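Local structure of racemase, putative (3TCS) at residues B[202-207]-B[228-233]; B[137-142]-B[167-172]; B[250-255]-B[274-279]; B[175-180]-B[208-213]. The protein is a putative racemase of the mandelate racemase/muconate lactonizing enzyme family that binds magnesium and D-alanine and may have hydro-lyase activity. All blocks are in the same frame, centred on the assembly; numbering follows the deposited sequence.

Interaction 1: residues B[202-207]-B[228-233]; sequences LLIDAN and CHFEEP. With MG (magnesium ion), chain J; DAL (D-alanine), chain L.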
loop_
_atom_site.group_PDB
_atom_site.type_symbol
_atom_site.label_atom_id
_atom_site.label_comp_id
_atom_site.label_asym_id
_atom_site.label_seq_id
_atom_site.Cartn_x
_atom_site.Cartn_y
_atom_site.Cartn_z
ATOM N N LEU B 202 -13.588 -29.142 8.305
ATOM C CA LEU B 202 -13.824 -27.955 9.104
ATOM C C LEU B 202 -12.597 -27.067 9.061
ATOM O O LEU B 202 -11.474 -27.522 9.297
ATOM C CB LEU B 202 -14.158 -28.340 10.547
ATOM C CG LEU B 202 -15.428 -29.180 10.694
ATOM C CD1 LEU B 202 -15.648 -29.536 12.162
ATOM C CD2 LEU B 202 -16.621 -28.391 10.148
ATOM N N LEU B 203 -12.829 -25.798 8.742
ATOM C CA LEU B 203 -11.779 -24.798 8.636
ATOM C C LEU B 203 -12.075 -23.676 9.623
ATOM O O LEU B 203 -13.215 -23.500 10.047
ATOM C CB LEU B 203 -11.762 -24.196 7.230
ATOM C CG LEU B 203 -11.563 -25.091 6.005
ATOM C CD1 LEU B 203 -12.769 -26.013 5.798
ATOM C CD2 LEU B 203 -11.366 -24.200 4.789
ATOM N N ILE B 204 -11.056 -22.915 9.990
ATOM C CA ILE B 204 -11.283 -21.796 10.891
ATOM C C ILE B 204 -10.347 -20.660 10.478
ATOM O O ILE B 204 -9.289 -20.901 9.895
ATOM C CB ILE B 204 -11.075 -22.208 12.371
ATOM C CG1 ILE B 204 -11.856 -21.256 13.280
ATOM C CG2 ILE B 204 -9.594 -22.204 12.719
ATOM C CD1 ILE B 204 -12.091 -21.793 14.687
ATOM N N ASP B 205 -10.753 -19.424 10.754
ATOM C CA ASP B 205 -9.968 -18.249 10.375
ATOM C C ASP B 205 -9.889 -17.326 11.586
ATOM O O ASP B 205 -10.920 -16.934 12.129
ATOM C CB ASP B 205 -10.673 -17.524 9.220
ATOM C CG ASP B 205 -9.769 -16.543 8.494
ATOM O OD1 ASP B 205 -8.871 -15.957 9.136
ATOM O OD2 ASP B 205 -9.979 -16.352 7.276
ATOM N N ALA B 206 -8.679 -16.973 12.008
ATOM C CA ALA B 206 -8.510 -16.108 13.178
ATOM C C ALA B 206 -8.275 -14.639 12.835
ATOM O O ALA B 206 -8.148 -13.796 13.724
ATOM C CB ALA B 206 -7.363 -16.627 14.041
ATOM N N ASN B 207 -8.209 -14.345 11.543
ATOM C CA ASN B 207 -8.001 -12.987 11.055
ATOM C C ASN B 207 -7.004 -12.139 11.848
ATOM O O ASN B 207 -7.350 -11.072 12.354
ATOM C CB ASN B 207 -9.354 -12.269 10.954
ATOM C CG ASN B 207 -10.227 -12.832 9.836
ATOM O OD1 ASN B 207 -9.981 -12.584 8.649
ATOM N ND2 ASN B 207 -11.237 -13.610 10.208
ATOM N N CYS B 228 -8.898 -29.110 9.622
ATOM C CA CYS B 228 -7.788 -29.293 8.690
ATOM C C CYS B 228 -7.230 -28.002 8.111
ATOM O O CYS B 228 -6.352 -28.044 7.253
ATOM C CB CYS B 228 -8.243 -30.176 7.530
ATOM S SG CYS B 228 -9.558 -29.420 6.532
ATOM N N HIS B 229 -7.694 -26.860 8.606
ATOM C CA HIS B 229 -7.275 -25.580 8.042
ATOM C C HIS B 229 -7.335 -24.476 9.108
ATOM O O HIS B 229 -8.397 -24.189 9.643
ATOM C CB HIS B 229 -8.230 -25.323 6.863
ATOM C CG HIS B 229 -8.045 -24.019 6.158
ATOM N ND1 HIS B 229 -7.765 -23.948 4.811
ATOM C CD2 HIS B 229 -8.260 -22.745 6.563
ATOM C CE1 HIS B 229 -7.827 -22.691 4.415
ATOM N NE2 HIS B 229 -8.127 -21.939 5.458
ATOM N N PHE B 230 -6.181 -23.889 9.425
ATOM C CA PHE B 230 -6.071 -22.825 10.430
ATOM C C PHE B 230 -5.564 -21.575 9.711
ATOM O O PHE B 230 -4.365 -21.428 9.446
ATOM C CB PHE B 230 -5.092 -23.263 11.532
ATOM C CG PHE B 230 -5.064 -22.355 12.740
ATOM C CD1 PHE B 230 -5.991 -21.329 12.895
ATOM C CD2 PHE B 230 -4.116 -22.554 13.738
ATOM C CE1 PHE B 230 -5.973 -20.513 14.032
ATOM C CE2 PHE B 230 -4.086 -21.750 14.876
ATOM C CZ PHE B 230 -5.015 -20.728 15.026
ATOM N N GLU B 231 -6.487 -20.666 9.412
ATOM C CA GLU B 231 -6.155 -19.463 8.662
ATOM C C GLU B 231 -5.789 -18.206 9.440
ATOM O O GLU B 231 -6.442 -17.850 10.426
ATOM C CB GLU B 231 -7.313 -19.142 7.711
ATOM C CG GLU B 231 -7.007 -18.081 6.664
ATOM C CD GLU B 231 -8.085 -18.018 5.591
ATOM O OE1 GLU B 231 -8.707 -19.067 5.324
ATOM O OE2 GLU B 231 -8.294 -16.938 5.001
ATOM N N GLU B 232 -4.736 -17.543 8.961
ATOM C CA GLU B 232 -4.237 -16.288 9.520
ATOM C C GLU B 232 -4.241 -16.260 11.047
ATOM O O GLU B 232 -4.909 -15.430 11.671
ATOM C CB GLU B 232 -5.076 -15.133 8.966
ATOM C CG GLU B 232 -4.385 -13.785 8.990
ATOM C CD GLU B 232 -5.200 -12.718 8.278
ATOM O OE1 GLU B 232 -5.539 -12.932 7.097
ATOM O OE2 GLU B 232 -5.499 -11.673 8.895
ATOM N N PRO B 233 -3.481 -17.169 11.672
ATOM C CA PRO B 233 -3.426 -17.220 13.133
ATOM C C PRO B 233 -2.863 -15.961 13.785
ATOM O O PRO B 233 -3.355 -15.529 14.829
ATOM C CB PRO B 233 -2.556 -18.445 13.402
ATOM C CG PRO B 233 -1.647 -18.486 12.211
ATOM C CD PRO B 233 -2.595 -18.181 11.074
HETATM MG MG MG J . -9.147 -15.261 5.725
HETATM N N DAL L . -10.944 -15.785 4.275
HETATM C CA DAL L . -11.918 -15.004 5.059
HETATM C CB DAL L . -13.139 -14.671 4.214
HETATM C C DAL L . -11.287 -13.736 5.525
HETATM O O DAL L . -10.323 -13.769 6.220
HETATM O O HOH W 1 -7.879 -14.429 7.177
#
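With chi1 near -164° in Asp205 and -168° in Glu231, CG stands opposite the backbone nitrogen in both residues, and the two carboxylates are sent out from the same sheet face to meet at the magnesium ion. Asp205 OD2 lies 2.1 Å from the metal and Glu231 OE2 2.0 Å; the two oxygens come within 2.9 Å of each other because both bind the same cation. The amino nitrogen and one carboxylate oxygen of D-alanine, a water and Glu257 complete the coordination.

The second oxygen of each acid is held as well. Asp205 OD1 closes an Asx turn by accepting from Asn207 N (3.0 Å). Glu231 OE1, in a salt bridge with Lys167, takes a nearly straight bond (2.9 Å) from His229 NE2 close to the imidazole plane. Leu203 CD2 covers one face of that ring, 3.6 Å from its centroid. On the other side of the sheet Ile204 CG2 packs beside Phe230 CD1.

Backbone hydrogen bonds of the parallel pairing, among them Glu231 N to Ile204 O and Ala206 N to Glu231 O, join the strands of this beta-alpha-beta unit of the TIM barrel and set the register that makes the two acids neighbours at the strand ends. The magnesium presumably offsets the repulsion between the paired carboxylates, while the turn and the histidine limit their rotation, which probably helps to keep both oriented toward the metal.

Interaction 2: residues B[137-142]-B[167-172]; sequences YASSMK and KVRAGA. With DAL (D-alanine), chain L.
Strands 132-139 and 165-169, linked through helix 147-161, form a parallel beta-alpha-beta unit of the TIM barrel, and where Ser139 pairs with Lys167 their ends line the D-alanine pocket. Lys167 N donates to Ala138 O, and Ser140 N returns a bond to Lys167 O.

From this pairing the lysine chain passes the Tyr137 ring obliquely, its CB 3.6 Å from Tyr137 CE1, and a bend at chi3 (80°) brings NZ up beside the phenol: Lys167 NZ donates to Tyr137 OH at 2.8 Å. The same NZ is 2.8 Å from the amino nitrogen of D-alanine and forms salt bridges with Glu231 and with Glu333, which is also hydrogen-bonded to Ser139 OG.

Arg169 folds back at chi2 (-73°) and grips one carbonyl side-on. Its NE reaches Ser140 O at 2.7 Å within the carbonyl plane, and its NH2 meets Ser140 O at 3.0 Å from above that plane; the oxygen lies in the guanidinium plane for both. The thioether of Met141 crosses obliquely, with Met141 SD 3.5 Å from Arg169 NH2 and 3.6 Å from D-alanine CB. Farther along, a water links Lys142 O to Arg169 N.

Two hydrogen bonds to a single backbone oxygen restrict the rotation of the guanidinium, whose edge faces the ligand, and the Tyr137 hydroxyl probably helps to steer Lys167 NZ toward the ligand amine.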
loop_
_atom_site.group_PDB
_atom_site.type_symbol
_atom_site.label_atom_id
_atom_site.label_comp_id
_atom_site.label_asym_id
_atom_site.label_seq_id
_atom_site.Cartn_x
_atom_site.Cartn_y
_atom_site.Cartn_z
ATOM N N TYR B 137 -16.437 -24.437 -0.164
ATOM C CA TYR B 137 -16.612 -24.579 1.269
ATOM C C TYR B 137 -17.463 -23.408 1.738
ATOM O O TYR B 137 -17.242 -22.268 1.319
ATOM C CB TYR B 137 -15.261 -24.649 2.004
ATOM C CG TYR B 137 -14.413 -23.390 2.076
ATOM C CD1 TYR B 137 -14.665 -22.408 3.032
ATOM C CD2 TYR B 137 -13.285 -23.243 1.263
ATOM C CE1 TYR B 137 -13.799 -21.308 3.191
ATOM C CE2 TYR B 137 -12.412 -22.149 1.412
ATOM C CZ TYR B 137 -12.674 -21.194 2.380
ATOM O OH TYR B 137 -11.791 -20.149 2.559
ATOM N N ALA B 138 -18.470 -23.697 2.561
ATOM C CA ALA B 138 -19.359 -22.659 3.070
ATOM C C ALA B 138 -18.569 -21.795 4.039
ATOM O O ALA B 138 -18.085 -22.266 5.067
ATOM C CB ALA B 138 -20.559 -23.280 3.762
ATOM N N SER B 139 -18.437 -20.519 3.706
ATOM C CA SER B 139 -17.661 -19.620 4.534
ATOM C C SER B 139 -18.489 -18.604 5.319
ATOM O O SER B 139 -19.189 -17.776 4.737
ATOM C CB SER B 139 -16.634 -18.902 3.648
ATOM O OG SER B 139 -15.659 -18.222 4.414
ATOM N N SER B 140 -18.408 -18.687 6.645
ATOM C CA SER B 140 -19.108 -17.756 7.525
ATOM C C SER B 140 -18.179 -16.574 7.789
ATOM O O SER B 140 -16.994 -16.765 8.057
ATOM C CB SER B 140 -19.458 -18.414 8.860
ATOM O OG SER B 140 -19.829 -17.422 9.803
ATOM N N MET B 141 -18.720 -15.362 7.721
ATOM C CA MET B 141 -17.928 -14.152 7.936
ATOM C C MET B 141 -18.123 -13.553 9.328
ATOM O O MET B 141 -17.351 -12.697 9.760
ATOM C CB MET B 141 -18.322 -13.087 6.908
ATOM C CG MET B 141 -18.243 -13.526 5.465
ATOM S SD MET B 141 -16.564 -13.895 4.965
ATOM C CE MET B 141 -16.860 -15.104 3.676
ATOM N N LYS B 142 -19.153 -14.014 10.025
ATOM C CA LYS B 142 -19.497 -13.484 11.338
ATOM C C LYS B 142 -18.772 -13.994 12.573
ATOM O O LYS B 142 -18.355 -15.147 12.647
ATOM C CB LYS B 142 -21.000 -13.657 11.567
ATOM C CG LYS B 142 -21.874 -12.880 10.599
ATOM C CD LYS B 142 -23.347 -13.164 10.852
ATOM C CE LYS B 142 -24.242 -12.266 10.013
ATOM N NZ LYS B 142 -25.685 -12.506 10.287
ATOM N N LYS B 167 -16.133 -23.131 6.999
ATOM C CA LYS B 167 -15.168 -22.295 7.704
ATOM C C LYS B 167 -15.877 -21.309 8.635
ATOM O O LYS B 167 -16.839 -20.648 8.242
ATOM C CB LYS B 167 -14.277 -21.520 6.723
ATOM C CG LYS B 167 -13.122 -20.787 7.432
ATOM C CD LYS B 167 -12.057 -20.264 6.464
ATOM C CE LYS B 167 -12.462 -18.956 5.791
ATOM N NZ LYS B 167 -11.406 -18.507 4.820
ATOM N N VAL B 168 -15.400 -21.221 9.872
ATOM C CA VAL B 168 -15.973 -20.309 10.850
ATOM C C VAL B 168 -14.858 -19.403 11.366
ATOM O O VAL B 168 -13.719 -19.502 10.908
ATOM C CB VAL B 168 -16.632 -21.075 12.029
ATOM C CG1 VAL B 168 -17.777 -21.928 11.508
ATOM C CG2 VAL B 168 -15.601 -21.934 12.749
ATOM N N ARG B 169 -15.180 -18.535 12.319
ATOM C CA ARG B 169 -14.201 -17.585 12.848
ATOM C C ARG B 169 -13.746 -17.854 14.274
ATOM O O ARG B 169 -14.533 -18.285 15.119
ATOM C CB ARG B 169 -14.777 -16.165 12.793
ATOM C CG ARG B 169 -15.329 -15.766 11.431
ATOM C CD ARG B 169 -14.216 -15.504 10.428
ATOM N NE ARG B 169 -14.647 -15.788 9.061
ATOM C CZ ARG B 169 -13.922 -15.529 7.976
ATOM N NH1 ARG B 169 -12.729 -14.965 8.088
ATOM N NH2 ARG B 169 -14.381 -15.863 6.781
ATOM N N ALA B 170 -12.472 -17.567 14.527
ATOM C CA ALA B 170 -11.864 -17.728 15.843
ATOM C C ALA B 170 -11.395 -16.348 16.296
ATOM O O ALA B 170 -11.146 -15.472 15.467
ATOM C CB ALA B 170 -10.667 -18.685 15.766
ATOM N N GLY B 171 -11.284 -16.162 17.607
ATOM C CA GLY B 171 -10.838 -14.895 18.159
ATOM C C GLY B 171 -11.613 -13.680 17.692
ATOM O O GLY B 171 -12.748 -13.789 17.224
ATOM N N ALA B 172 -10.998 -12.512 17.848
ATOM C CA ALA B 172 -11.597 -11.252 17.424
ATOM C C ALA B 172 -10.740 -10.724 16.277
ATOM O O ALA B 172 -9.515 -10.856 16.305
ATOM C CB ALA B 172 -11.612 -10.257 18.576
HETATM N N DAL L . -10.944 -15.785 4.275
HETATM C CA DAL L . -11.918 -15.004 5.059
HETATM C CB DAL L . -13.139 -14.671 4.214
HETATM C C DAL L . -11.287 -13.736 5.525
HETATM O O DAL L . -10.323 -13.769 6.220
HETATM O O HOH W 2 -18.024 -17.814 13.281
#

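Interaction 3: residues B[250-255]-B[274-279]; sequences DIDVTG and VDIVQP
Asp275 OD2 is gripped twice: Val253 N donates at 2.8 Å along an almost straight line to the OD2 lone pair turned away from the other carboxylate oxygen, and a water donates to OD2 at 2.6 Å. That water also donates to Ile251 O, tying the carboxylate to the backbone two residues before Val253. The main chain answers in the reverse sense, Asp275 N giving its hydrogen to Val253 O at 2.7 Å, so the backbone N and side chain of one aspartate engage both polar groups of Val253. With CG beside its own backbone nitrogen (chi1 -57°), the carboxylate is placed for this. Asp252 OD1 stands 4.2 Å from Asp275 OD2, a proximity of like charges that the donors to OD2 probably ease.

These bonds join consecutive parallel strands of the TIM barrel, 252-255 and 276-277, across the crossover made by helix 262-270. Asp275 also packs on Thr246, a residue of the second magnesium site on helix 239-248, which places this end of the contact beside that metal.

Beyond the aspartate, Thr254 and Ile276 lie side by side and point the same way, Thr254 CG2 meeting Ile276 CB at 3.6 Å. Ile276 CD1 runs on to touch the carboxylate of Asp252, the two side chains crossing at about a right angle. At Gly255, Val274 CG1 rests 4.0 Å from Gly255 N, and Gln278 N donates to Gly255 O (2.9 Å) from well above the carbonyl plane.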
loop_
_atom_site.group_PDB
_atom_site.type_symbol
_atom_site.label_atom_id
_atom_site.label_comp_id
_atom_site.label_asym_id
_atom_site.label_seq_id
_atom_site.Cartn_x
_atom_site.Cartn_y
_atom_site.Cartn_z
ATOM N N ASP B 250 0.663 -29.328 13.309
ATOM C CA ASP B 250 0.536 -30.323 12.250
ATOM C C ASP B 250 -0.532 -29.839 11.273
ATOM O O ASP B 250 -0.386 -29.976 10.062
ATOM C CB ASP B 250 0.112 -31.681 12.818
ATOM C CG ASP B 250 1.204 -32.338 13.645
ATOM O OD1 ASP B 250 2.360 -32.384 13.172
ATOM O OD2 ASP B 250 0.903 -32.820 14.760
ATOM N N ILE B 251 -1.610 -29.280 11.815
ATOM C CA ILE B 251 -2.713 -28.777 10.995
ATOM C C ILE B 251 -2.184 -27.739 10.003
ATOM O O ILE B 251 -1.274 -26.985 10.327
ATOM C CB ILE B 251 -3.807 -28.143 11.894
ATOM C CG1 ILE B 251 -5.011 -27.717 11.050
ATOM C CG2 ILE B 251 -3.239 -26.955 12.653
ATOM C CD1 ILE B 251 -6.203 -27.283 11.890
ATOM N N ASP B 252 -2.737 -27.713 8.790
ATOM C CA ASP B 252 -2.287 -26.745 7.789
ATOM C C ASP B 252 -2.560 -25.312 8.258
ATOM O O ASP B 252 -3.654 -25.008 8.735
ATOM C CB ASP B 252 -3.009 -26.948 6.445
ATOM C CG ASP B 252 -2.510 -28.159 5.665
ATOM O OD1 ASP B 252 -1.356 -28.600 5.868
ATOM O OD2 ASP B 252 -3.279 -28.657 4.820
ATOM N N VAL B 253 -1.561 -24.443 8.123
ATOM C CA VAL B 253 -1.705 -23.035 8.481
ATOM C C VAL B 253 -1.694 -22.293 7.147
ATOM O O VAL B 253 -0.821 -22.517 6.306
ATOM C CB VAL B 253 -0.546 -22.545 9.369
ATOM C CG1 VAL B 253 -0.632 -21.029 9.562
ATOM C CG2 VAL B 253 -0.619 -23.244 10.722
ATOM N N THR B 254 -2.665 -21.408 6.960
ATOM C CA THR B 254 -2.809 -20.696 5.697
ATOM C C THR B 254 -2.845 -19.179 5.839
ATOM O O THR B 254 -3.047 -18.651 6.930
ATOM C CB THR B 254 -4.111 -21.140 5.014
ATOM O OG1 THR B 254 -5.218 -20.476 5.638
ATOM C CG2 THR B 254 -4.312 -22.644 5.179
ATOM N N GLY B 255 -2.657 -18.476 4.727
ATOM C CA GLY B 255 -2.698 -17.024 4.778
ATOM C C GLY B 255 -2.275 -16.363 3.480
ATOM O O GLY B 255 -1.898 -17.045 2.524
ATOM N N VAL B 274 3.705 -20.423 5.551
ATOM C CA VAL B 274 2.402 -21.082 5.612
ATOM C C VAL B 274 2.450 -22.365 4.784
ATOM O O VAL B 274 3.411 -22.601 4.048
ATOM C CB VAL B 274 1.268 -20.182 5.047
ATOM C CG1 VAL B 274 1.151 -18.900 5.865
ATOM C CG2 VAL B 274 1.537 -19.863 3.580
ATOM N N ASP B 275 1.412 -23.187 4.901
ATOM C CA ASP B 275 1.333 -24.440 4.155
ATOM C C ASP B 275 0.490 -24.292 2.890
ATOM O O ASP B 275 0.623 -25.075 1.949
ATOM C CB ASP B 275 0.717 -25.527 5.031
ATOM C CG ASP B 275 1.487 -25.733 6.310
ATOM O OD1 ASP B 275 2.651 -26.181 6.225
ATOM O OD2 ASP B 275 0.937 -25.434 7.392
ATOM N N ILE B 276 -0.388 -23.294 2.891
ATOM C CA ILE B 276 -1.278 -23.028 1.762
ATOM C C ILE B 276 -1.320 -21.517 1.556
ATOM O O ILE B 276 -1.476 -20.768 2.519
ATOM C CB ILE B 276 -2.721 -23.520 2.059
ATOM C CG1 ILE B 276 -2.706 -25.017 2.387
ATOM C CG2 ILE B 276 -3.632 -23.222 0.870
ATOM C CD1 ILE B 276 -4.059 -25.590 2.758
ATOM N N VAL B 277 -1.162 -21.069 0.312
ATOM C CA VAL B 277 -1.196 -19.638 0.015
ATOM C C VAL B 277 -2.610 -19.254 -0.386
ATOM O O VAL B 277 -3.300 -20.030 -1.052
ATOM C CB VAL B 277 -0.205 -19.275 -1.111
ATOM C CG1 VAL B 277 1.220 -19.540 -0.638
ATOM C CG2 VAL B 277 -0.507 -20.084 -2.354
ATOM N N GLN B 278 -3.034 -18.059 0.014
ATOM C CA GLN B 278 -4.391 -17.600 -0.251
ATOM C C GLN B 278 -4.525 -16.205 -0.828
ATOM O O GLN B 278 -5.092 -15.312 -0.199
ATOM C CB GLN B 278 -5.205 -17.674 1.037
ATOM C CG GLN B 278 -5.234 -19.055 1.650
ATOM C CD GLN B 278 -6.159 -19.114 2.841
ATOM O OE1 GLN B 278 -5.835 -18.606 3.917
ATOM N NE2 GLN B 278 -7.328 -19.715 2.652
ATOM N N PRO B 279 -4.015 -15.996 -2.043
ATOM C CA PRO B 279 -4.124 -14.670 -2.648
ATOM C C PRO B 279 -5.579 -14.335 -2.977
ATOM O O PRO B 279 -6.394 -15.237 -3.190
ATOM C CB PRO B 279 -3.282 -14.806 -3.913
ATOM C CG PRO B 279 -3.520 -16.241 -4.308
ATOM C CD PRO B 279 -3.413 -16.963 -2.976
HETATM O O HOH W 3 1.266 -26.494 9.716
#

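Interaction 4: residues B[175-180]-B[208-213]; sequences GRNRDE and SCYTPD
Asn177 and Cys209 bury the most surface here, and a short backbone bond joins them: Asn177 N donates to Cys209 O at 2.6 Å, bent to 144° at the hydrogen. The Asn177 side chain starts out away from segment 208-213, yet its amide end returns to lie at the edge of the Tyr210 ring, near the ring plane, and crosses Thr211 at about a right angle. Cys209 adds a second set of contacts. Its sulfur, set opposite the backbone nitrogen by a chi1 of 175°, comes within 3.1 Å of Arg178 O, while its CB lies over the centre of one face of the neighbouring Tyr210 ring.

Residues 175-178 form a type I' beta turn, closed by Arg178 N to Gly175 O, in the loop between strand 165-169 and helix 184-196 of the barrel. The turn packs against the approach to helix 212-224, for which Thr211 is the N-cap; its side chain bonds weakly to Arg214 N.

Two waters extend the contact. One accepts from Arg176 N at 2.9 Å and donates to Ser208 O at 2.8 Å, bridging the turn to the residue ahead of Cys209. Another lies 2.7 Å from Tyr210 OH and reaches Asp179 OD2 only weakly; that carboxylate oxygen also accepts from Thr185 N. The Arg176 guanidinium forms salt bridges with Glu90 and Asp83 of the second subunit.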
loop_
_atom_site.group_PDB
_atom_site.type_symbol
_atom_site.label_atom_id
_atom_site.label_comp_id
_atom_site.label_asym_id
_atom_site.label_seq_id
_atom_site.Cartn_x
_atom_site.Cartn_y
_atom_site.Cartn_z
ATOM N N GLY B 175 -7.853 -8.784 16.856
ATOM C CA GLY B 175 -8.181 -8.530 18.249
ATOM C C GLY B 175 -7.096 -8.455 19.302
ATOM O O GLY B 175 -7.411 -8.376 20.489
ATOM N N ARG B 176 -5.831 -8.471 18.898
ATOM C CA ARG B 176 -4.731 -8.395 19.858
ATOM C C ARG B 176 -4.826 -9.471 20.947
ATOM O O ARG B 176 -4.720 -9.177 22.141
ATOM C CB ARG B 176 -4.688 -7.003 20.503
ATOM C CG ARG B 176 -4.433 -5.869 19.514
ATOM C CD ARG B 176 -4.356 -4.514 20.211
ATOM N NE ARG B 176 -4.069 -3.437 19.265
ATOM C CZ ARG B 176 -3.899 -2.162 19.606
ATOM N NH1 ARG B 176 -3.988 -1.792 20.876
ATOM N NH2 ARG B 176 -3.633 -1.256 18.673
ATOM N N ASN B 177 -5.029 -10.713 20.511
ATOM C CA ASN B 177 -5.129 -11.882 21.385
ATOM C C ASN B 177 -6.462 -12.040 22.110
ATOM O O ASN B 177 -6.691 -13.044 22.786
ATOM C CB ASN B 177 -3.992 -11.887 22.408
ATOM C CG ASN B 177 -3.203 -13.187 22.398
ATOM O OD1 ASN B 177 -2.415 -13.461 23.307
ATOM N ND2 ASN B 177 -3.402 -13.989 21.360
ATOM N N ARG B 178 -7.342 -11.055 21.966
ATOM C CA ARG B 178 -8.650 -11.116 22.612
ATOM C C ARG B 178 -9.682 -11.819 21.729
ATOM O O ARG B 178 -9.628 -11.726 20.503
ATOM C CB ARG B 178 -9.122 -9.702 22.972
ATOM C CG ARG B 178 -8.244 -9.031 24.030
ATOM C CD ARG B 178 -8.902 -7.803 24.649
ATOM N NE ARG B 178 -8.830 -6.618 23.794
ATOM C CZ ARG B 178 -7.709 -5.956 23.520
ATOM N NH1 ARG B 178 -6.552 -6.358 24.032
ATOM N NH2 ARG B 178 -7.746 -4.884 22.737
ATOM N N ASP B 179 -10.611 -12.532 22.361
ATOM C CA ASP B 179 -11.663 -13.262 21.648
ATOM C C ASP B 179 -12.884 -12.350 21.488
ATOM O O ASP B 179 -12.969 -11.312 22.148
ATOM C CB ASP B 179 -12.052 -14.511 22.447
ATOM C CG ASP B 179 -12.619 -15.619 21.575
ATOM O OD1 ASP B 179 -13.068 -15.335 20.443
ATOM O OD2 ASP B 179 -12.625 -16.784 22.027
ATOM N N GLU B 180 -13.823 -12.721 20.617
ATOM C CA GLU B 180 -15.027 -11.906 20.414
ATOM C C GLU B 180 -15.682 -11.730 21.786
ATOM O O GLU B 180 -16.270 -10.692 22.089
ATOM C CB GLU B 180 -15.991 -12.593 19.444
ATOM C CG GLU B 180 -17.132 -11.700 18.966
ATOM C CD GLU B 180 -16.657 -10.528 18.109
ATOM O OE1 GLU B 180 -15.444 -10.426 17.834
ATOM O OE2 GLU B 180 -17.502 -9.702 17.705
ATOM N N SER B 208 -5.768 -12.630 11.953
ATOM C CA SER B 208 -4.675 -11.929 12.634
ATOM C C SER B 208 -4.847 -11.648 14.125
ATOM O O SER B 208 -4.218 -10.738 14.662
ATOM C CB SER B 208 -4.392 -10.600 11.922
ATOM O OG SER B 208 -3.895 -10.803 10.611
ATOM N N CYS B 209 -5.655 -12.440 14.810
ATOM C CA CYS B 209 -5.891 -12.190 16.226
ATOM C C CYS B 209 -4.816 -12.569 17.244
ATOM O O CYS B 209 -4.550 -11.811 18.178
ATOM C CB CYS B 209 -7.199 -12.862 16.646
ATOM S SG CYS B 209 -7.547 -12.759 18.428
ATOM N N TYR B 210 -4.190 -13.723 17.049
ATOM C CA TYR B 210 -3.241 -14.270 18.019
ATOM C C TYR B 210 -1.742 -14.042 17.952
ATOM O O TYR B 210 -1.181 -13.709 16.914
ATOM C CB TYR B 210 -3.445 -15.783 18.086
ATOM C CG TYR B 210 -4.879 -16.216 18.253
ATOM C CD1 TYR B 210 -5.630 -15.795 19.349
ATOM C CD2 TYR B 210 -5.477 -17.085 17.337
ATOM C CE1 TYR B 210 -6.939 -16.231 19.537
ATOM C CE2 TYR B 210 -6.793 -17.528 17.516
ATOM C CZ TYR B 210 -7.512 -17.096 18.623
ATOM O OH TYR B 210 -8.790 -17.550 18.832
ATOM N N THR B 211 -1.107 -14.248 19.104
ATOM C CA THR B 211 0.342 -14.181 19.227
ATOM C C THR B 211 0.687 -15.640 18.924
ATOM O O THR B 211 -0.179 -16.510 19.030
ATOM C CB THR B 211 0.794 -13.864 20.670
ATOM O OG1 THR B 211 0.238 -14.835 21.569
ATOM C CG2 THR B 211 0.344 -12.473 21.082
ATOM N N PRO B 212 1.939 -15.934 18.537
ATOM C CA PRO B 212 2.278 -17.329 18.242
ATOM C C PRO B 212 1.913 -18.344 19.332
ATOM O O PRO B 212 1.369 -19.407 19.029
ATOM C CB PRO B 212 3.779 -17.263 17.975
ATOM C CG PRO B 212 3.917 -15.936 17.310
ATOM C CD PRO B 212 3.053 -15.039 18.178
ATOM N N ASP B 213 2.200 -18.025 20.593
ATOM C CA ASP B 213 1.884 -18.950 21.684
ATOM C C ASP B 213 0.396 -19.244 21.813
ATOM O O ASP B 213 -0.002 -20.397 21.951
ATOM C CB ASP B 213 2.412 -18.422 23.022
ATOM C CG ASP B 213 3.915 -18.535 23.134
ATOM O OD1 ASP B 213 4.465 -19.543 22.644
ATOM O OD2 ASP B 213 4.546 -17.629 23.719
HETATM O O HOH W 4 -4.036 -8.795 16.626
HETATM O O HOH W 5 -9.533 -17.143 21.413
#

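Interactions 2, 1 and 3 follow one another along the chain, each joining two parallel strands of the same TIM-barrel sheet. Interaction 2 borders interaction 1 through neighbouring strands 165-169 and 201-205, their centres about 8 Å apart, and both touch D-alanine; interaction 3 adjoins interaction 1 through strands 229-231 and 252-255, with centres about 9 Å apart. Interaction 4 interleaves with interaction 1 in sequence and lies about 13 Å from it between centres, where Ser208 bonds to Glu232 and Tyr210 to Pro233. Pocket residues thus come from successive strand ends and the loops that follow them in interactions 1 and 2, while interaction 4 packs the loops beyond them, close to the second subunit.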